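Local coordinates for uncharacterized protein YLR132C (Kluyveromyces marxianus, PDB 6PFQ), which is the U6 snRNA phosphodiesterase Usb1, a 2H-superfamily enzyme that probably acts as an exoribonuclease on U6 snRNA, at residues T39-G51 and H154-Q166. Residues are numbered along the deposited sequence; the frame is centred on the assembly and turned at random.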
loop_
_atom_site.group_PDB
_atom_site.type_symbol
_atom_site.label_atom_id
_atom_site.label_comp_id
_atom_site.label_asym_id
_atom_site.label_seq_id
_atom_site.Cartn_x
_atom_site.Cartn_y
_atom_site.Cartn_z
ATOM N N THR A 39 -2.248 4.663 -25.261
ATOM C CA THR A 39 -3.135 5.416 -26.143
ATOM C C THR A 39 -3.088 6.904 -25.844
ATOM O O THR A 39 -3.099 7.737 -26.759
ATOM C CB THR A 39 -4.561 4.915 -25.959
ATOM O OG1 THR A 39 -4.650 3.595 -26.483
ATOM C CG2 THR A 39 -5.564 5.843 -26.613
ATOM N N HIS A 40 -2.991 7.262 -24.566
ATOM C CA HIS A 40 -3.021 8.653 -24.157
ATOM C C HIS A 40 -1.645 9.246 -23.944
ATOM O O HIS A 40 -1.549 10.341 -23.383
ATOM C CB HIS A 40 -3.875 8.787 -22.900
ATOM C CG HIS A 40 -5.330 8.585 -23.167
ATOM N ND1 HIS A 40 -6.190 9.632 -23.400
ATOM C CD2 HIS A 40 -6.063 7.460 -23.294
ATOM C CE1 HIS A 40 -7.400 9.159 -23.634
ATOM N NE2 HIS A 40 -7.353 7.844 -23.567
ATOM N N HIS A 41 -0.584 8.547 -24.370
ATOM C CA HIS A 41 0.788 9.049 -24.273
ATOM C C HIS A 41 1.146 9.399 -22.829
ATOM O O HIS A 41 1.796 10.420 -22.549
ATOM C CB HIS A 41 1.004 10.238 -25.213
ATOM C CG HIS A 41 0.673 9.919 -26.635
ATOM N ND1 HIS A 41 -0.460 10.392 -27.261
ATOM C CD2 HIS A 41 1.290 9.113 -27.530
ATOM C CE1 HIS A 41 -0.509 9.916 -28.492
ATOM N NE2 HIS A 41 0.537 9.132 -28.677
ATOM N N ARG A 42 0.726 8.533 -21.911
ATOM C CA ARG A 42 1.066 8.629 -20.497
ATOM C C ARG A 42 2.094 7.571 -20.122
ATOM O O ARG A 42 2.213 6.538 -20.779
ATOM C CB ARG A 42 -0.166 8.433 -19.612
ATOM C CG ARG A 42 -1.314 9.355 -19.933
ATOM C CD ARG A 42 -1.299 10.523 -19.020
ATOM N NE ARG A 42 -2.472 11.375 -19.167
ATOM C CZ ARG A 42 -2.849 12.250 -18.243
ATOM N NH1 ARG A 42 -2.145 12.381 -17.111
ATOM N NH2 ARG A 42 -3.915 13.005 -18.455
ATOM N N ASN A 43 2.804 7.820 -19.017
ATOM C CA ASN A 43 3.692 6.807 -18.450
ATOM C C ASN A 43 2.913 5.567 -18.008
ATOM O O ASN A 43 1.777 5.649 -17.515
ATOM C CB ASN A 43 4.457 7.391 -17.255
ATOM C CG ASN A 43 5.675 8.200 -17.682
ATOM O OD1 ASN A 43 5.986 8.272 -18.859
ATOM N ND2 ASN A 43 6.367 8.808 -16.715
ATOM N N SER A 44 3.522 4.409 -18.213
ATOM C CA SER A 44 2.960 3.123 -17.809
ATOM C C SER A 44 3.349 2.722 -16.378
ATOM O O SER A 44 4.365 3.144 -15.828
ATOM C CB SER A 44 3.398 2.027 -18.787
ATOM O OG SER A 44 2.598 2.118 -19.961
ATOM N N PHE A 45 2.527 1.844 -15.808
ATOM C CA PHE A 45 2.698 1.308 -14.469
ATOM C C PHE A 45 3.506 0.022 -14.505
ATOM O O PHE A 45 3.180 -0.903 -15.270
ATOM C CB PHE A 45 1.320 1.046 -13.846
ATOM C CG PHE A 45 0.531 2.301 -13.624
ATOM C CD1 PHE A 45 0.771 3.096 -12.497
ATOM C CD2 PHE A 45 -0.431 2.704 -14.559
ATOM C CE1 PHE A 45 0.044 4.272 -12.308
ATOM C CE2 PHE A 45 -1.170 3.888 -14.379
ATOM C CZ PHE A 45 -0.928 4.665 -13.248
ATOM N N GLU A 46 4.590 -0.007 -13.746
ATOM C CA GLU A 46 5.310 -1.264 -13.519
ATOM C C GLU A 46 4.501 -2.139 -12.571
ATOM O O GLU A 46 4.120 -1.678 -11.482
ATOM C CB GLU A 46 6.702 -0.969 -12.915
ATOM C CG GLU A 46 7.517 -2.229 -12.606
ATOM C CD GLU A 46 8.046 -2.905 -13.831
ATOM O OE1 GLU A 46 7.911 -2.363 -14.945
ATOM O OE2 GLU A 46 8.619 -3.993 -13.677
ATOM N N PRO A 47 4.208 -3.383 -12.934
ATOM C CA PRO A 47 3.484 -4.276 -12.009
ATOM C C PRO A 47 4.288 -4.517 -10.745
ATOM O O PRO A 47 5.479 -4.803 -10.802
ATOM C CB PRO A 47 3.325 -5.573 -12.825
ATOM C CG PRO A 47 3.280 -5.049 -14.252
ATOM C CD PRO A 47 4.358 -3.986 -14.277
ATOM N N LEU A 48 3.632 -4.382 -9.587
ATOM C CA LEU A 48 4.313 -4.583 -8.301
ATOM C C LEU A 48 4.318 -6.033 -7.834
ATOM O O LEU A 48 4.988 -6.353 -6.836
ATOM C CB LEU A 48 3.644 -3.722 -7.209
ATOM C CG LEU A 48 3.879 -2.221 -7.380
ATOM C CD1 LEU A 48 2.943 -1.427 -6.418
ATOM C CD2 LEU A 48 5.351 -1.954 -7.058
ATOM N N HIS A 49 3.593 -6.914 -8.504
ATOM C CA HIS A 49 3.558 -8.299 -8.051
ATOM C C HIS A 49 4.611 -9.180 -8.715
ATOM O O HIS A 49 4.709 -10.370 -8.383
ATOM C CB HIS A 49 2.166 -8.905 -8.301
ATOM C CG HIS A 49 1.780 -9.052 -9.743
ATOM N ND1 HIS A 49 1.525 -7.976 -10.573
ATOM C CD2 HIS A 49 1.554 -10.165 -10.491
ATOM C CE1 HIS A 49 1.186 -8.420 -11.773
ATOM N NE2 HIS A 49 1.189 -9.746 -11.747
ATOM N N ARG A 50 5.424 -8.624 -9.600
ATOM C CA ARG A 50 6.391 -9.428 -10.345
ATOM C C ARG A 50 7.722 -8.717 -10.386
ATOM O O ARG A 50 7.782 -7.485 -10.429
ATOM C CB ARG A 50 5.936 -9.691 -11.782
ATOM C CG ARG A 50 4.845 -10.721 -11.900
ATOM C CD ARG A 50 4.567 -11.063 -13.356
ATOM N NE ARG A 50 3.463 -12.014 -13.479
ATOM C CZ ARG A 50 3.567 -13.331 -13.316
ATOM N NH1 ARG A 50 4.742 -13.880 -13.018
ATOM N NH2 ARG A 50 2.490 -14.103 -13.464
ATOM N N GLY A 51 8.799 -9.505 -10.360
ATOM C CA GLY A 51 10.120 -8.981 -10.575
ATOM C C GLY A 51 10.639 -9.445 -11.928
ATOM O O GLY A 51 9.888 -9.889 -12.787
ATOM N N HIS A 154 -5.165 1.016 1.513
ATOM C CA HIS A 154 -5.245 0.587 0.117
ATOM C C HIS A 154 -4.231 -0.521 -0.152
ATOM O O HIS A 154 -3.331 -0.769 0.645
ATOM C CB HIS A 154 -4.973 1.765 -0.826
ATOM C CG HIS A 154 -3.582 2.319 -0.696
ATOM N ND1 HIS A 154 -3.219 3.208 0.301
ATOM C CD2 HIS A 154 -2.467 2.111 -1.446
ATOM C CE1 HIS A 154 -1.941 3.543 0.147
ATOM N NE2 HIS A 154 -1.461 2.876 -0.890
ATOM N N VAL A 155 -4.388 -1.187 -1.305
ATOM C CA VAL A 155 -3.330 -2.024 -1.879
ATOM C C VAL A 155 -2.885 -1.386 -3.180
ATOM O O VAL A 155 -3.723 -1.132 -4.047
ATOM C CB VAL A 155 -3.823 -3.451 -2.166
ATOM C CG1 VAL A 155 -2.708 -4.259 -2.943
ATOM C CG2 VAL A 155 -4.292 -4.118 -0.854
ATOM N N SER A 156 -1.564 -1.169 -3.339
ATOM C CA SER A 156 -1.031 -0.705 -4.608
ATOM C C SER A 156 -0.674 -1.887 -5.504
ATOM O O SER A 156 -0.103 -2.895 -5.047
ATOM C CB SER A 156 0.205 0.172 -4.403
ATOM O OG SER A 156 -0.199 1.412 -3.835
ATOM N N PHE A 157 -1.010 -1.757 -6.789
ATOM C CA PHE A 157 -0.786 -2.835 -7.753
ATOM C C PHE A 157 0.266 -2.504 -8.804
ATOM O O PHE A 157 0.844 -3.420 -9.399
ATOM C CB PHE A 157 -2.103 -3.197 -8.459
ATOM C CG PHE A 157 -3.116 -3.804 -7.520
ATOM C CD1 PHE A 157 -3.048 -5.146 -7.195
ATOM C CD2 PHE A 157 -4.102 -3.011 -6.934
ATOM C CE1 PHE A 157 -3.972 -5.726 -6.319
ATOM C CE2 PHE A 157 -5.011 -3.577 -6.051
ATOM C CZ PHE A 157 -4.935 -4.928 -5.721
ATOM N N GLY A 158 0.481 -1.225 -9.079
ATOM C CA GLY A 158 1.442 -0.837 -10.093
ATOM C C GLY A 158 2.044 0.487 -9.711
ATOM O O GLY A 158 1.511 1.190 -8.854
ATOM N N VAL A 159 3.163 0.834 -10.351
ATOM C CA VAL A 159 3.810 2.099 -10.001
ATOM C C VAL A 159 4.377 2.712 -11.268
ATOM O O VAL A 159 5.041 2.025 -12.049
ATOM C CB VAL A 159 4.888 1.895 -8.913
ATOM C CG1 VAL A 159 5.987 0.945 -9.384
ATOM C CG2 VAL A 159 5.455 3.282 -8.463
ATOM N N ALA A 160 4.089 3.987 -11.484
ATOM C CA ALA A 160 4.583 4.733 -12.642
ATOM C C ALA A 160 5.478 5.878 -12.173
ATOM O O ALA A 160 5.336 6.375 -11.047
ATOM C CB ALA A 160 3.431 5.309 -13.460
ATOM N N GLN A 161 6.397 6.300 -13.044
ATOM C CA GLN A 161 7.203 7.486 -12.772
ATOM C C GLN A 161 6.380 8.733 -13.031
ATOM O O GLN A 161 5.590 8.799 -13.978
ATOM C CB GLN A 161 8.450 7.502 -13.671
ATOM C CG GLN A 161 9.378 6.340 -13.356
ATOM C CD GLN A 161 10.629 6.306 -14.236
ATOM O OE1 GLN A 161 11.743 6.261 -13.721
ATOM N NE2 GLN A 161 10.444 6.303 -15.545
ATOM N N ASN A 162 6.556 9.729 -12.183
ATOM C CA ASN A 162 5.899 11.015 -12.420
ATOM C C ASN A 162 6.702 11.779 -13.472
ATOM O O ASN A 162 7.778 12.313 -13.169
ATOM C CB ASN A 162 5.790 11.797 -11.115
ATOM C CG ASN A 162 5.153 13.174 -11.299
ATOM O OD1 ASN A 162 4.658 13.517 -12.395
ATOM N ND2 ASN A 162 5.138 13.961 -10.209
ATOM N N ALA A 163 6.180 11.854 -14.702
ATOM C CA ALA A 163 6.896 12.589 -15.749
ATOM C C ALA A 163 6.998 14.078 -15.444
ATOM O O ALA A 163 7.884 14.755 -15.984
ATOM C CB ALA A 163 6.210 12.418 -17.106
ATOM N N TYR A 164 6.178 14.593 -14.536
ATOM C CA TYR A 164 6.111 16.035 -14.303
ATOM C C TYR A 164 6.791 16.424 -13.009
ATOM O O TYR A 164 6.579 17.533 -12.516
ATOM C CB TYR A 164 4.648 16.511 -14.324
ATOM C CG TYR A 164 4.045 16.107 -15.639
ATOM C CD1 TYR A 164 4.148 16.934 -16.747
ATOM C CD2 TYR A 164 3.408 14.868 -15.786
ATOM C CE1 TYR A 164 3.630 16.539 -17.978
ATOM C CE2 TYR A 164 2.887 14.471 -17.007
ATOM C CZ TYR A 164 2.999 15.318 -18.093
ATOM O OH TYR A 164 2.475 14.936 -19.295
ATOM N N LEU A 165 7.606 15.517 -12.463
ATOM C CA LEU A 165 8.250 15.691 -11.167
ATOM C C LEU A 165 8.958 17.033 -11.029
ATOM O O LEU A 165 8.925 17.654 -9.958
ATOM C CB LEU A 165 9.275 14.568 -10.952
ATOM C CG LEU A 165 10.143 14.708 -9.701
ATOM C CD1 LEU A 165 9.241 14.692 -8.454
ATOM C CD2 LEU A 165 11.120 13.554 -9.646
ATOM N N GLN A 166 9.670 17.466 -12.060
ATOM C CA GLN A 166 10.476 18.680 -11.927
ATOM C C GLN A 166 9.794 19.882 -12.542
ATOM O O GLN A 166 10.416 20.929 -12.666
ATOM C CB GLN A 166 11.870 18.488 -12.539
ATOM C CG GLN A 166 12.562 17.215 -11.988
ATOM C CD GLN A 166 13.936 16.975 -12.616
ATOM O OE1 GLN A 166 14.857 17.797 -12.441
ATOM N NE2 GLN A 166 14.089 15.826 -13.316
HETATM O O HOH W 1 6.254 5.113 -15.520
HETATM O O HOH W 2 -0.038 -6.139 -8.987
#
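The carbonyl oxygen of F157 takes two donors: L48 N at 3.0 Å, and a water at 2.9 Å from F157 O that also accepts a weak bond from H49 ND1. This is one end of an antiparallel pairing in which the short strand 46-47 borders 154-161, the strand carrying H154 and S156 of the His-X-Ser motif of the 2H fold. Both residues bind UMP in this protein; here both side chains bond a glycerol, probably from the crystallisation liquor. Strand 112-119 pairs with 154-161 too, and F157 and G158 both face its L115 in a classic beta bulge.

Beyond the bulge, E46 and V159 form a hydrogen-bonded pair, with E46 N 2.7 Å from V159 O and V159 N 2.9 Å from E46 O. L48, just past the short strand, turns its side chain to 154-161, where CD2 meets V159 CG1 at 3.8 Å, the two side chains crossing at about a right angle, while L48 CD1 reaches S156 CB. F45 lays CD1 against A160 CB at 3.6 Å and brings its ring edge in plane to V159 N; F45 N is bonded to N34 of helix 20-39.

Farther along, N43 adds a side-chain bond. With CG beside its backbone N (chi1 -82°), N43 sends ND2 to Q161 O, 2.8 Å away and nearly straight at 172°. The oxygen lies in the amide plane of N43, but ND2 comes from well above the carbonyl plane of Q161, passing A163 CB. An alanine here would remove the amide and is likely to leave Q161 O without this donor, and to lose the contact of ND2 with A163 CB. Next to it, a second water accepts from Q161 N and donates to S44 O, the same oxygen that A160 CB touches at 3.3 Å.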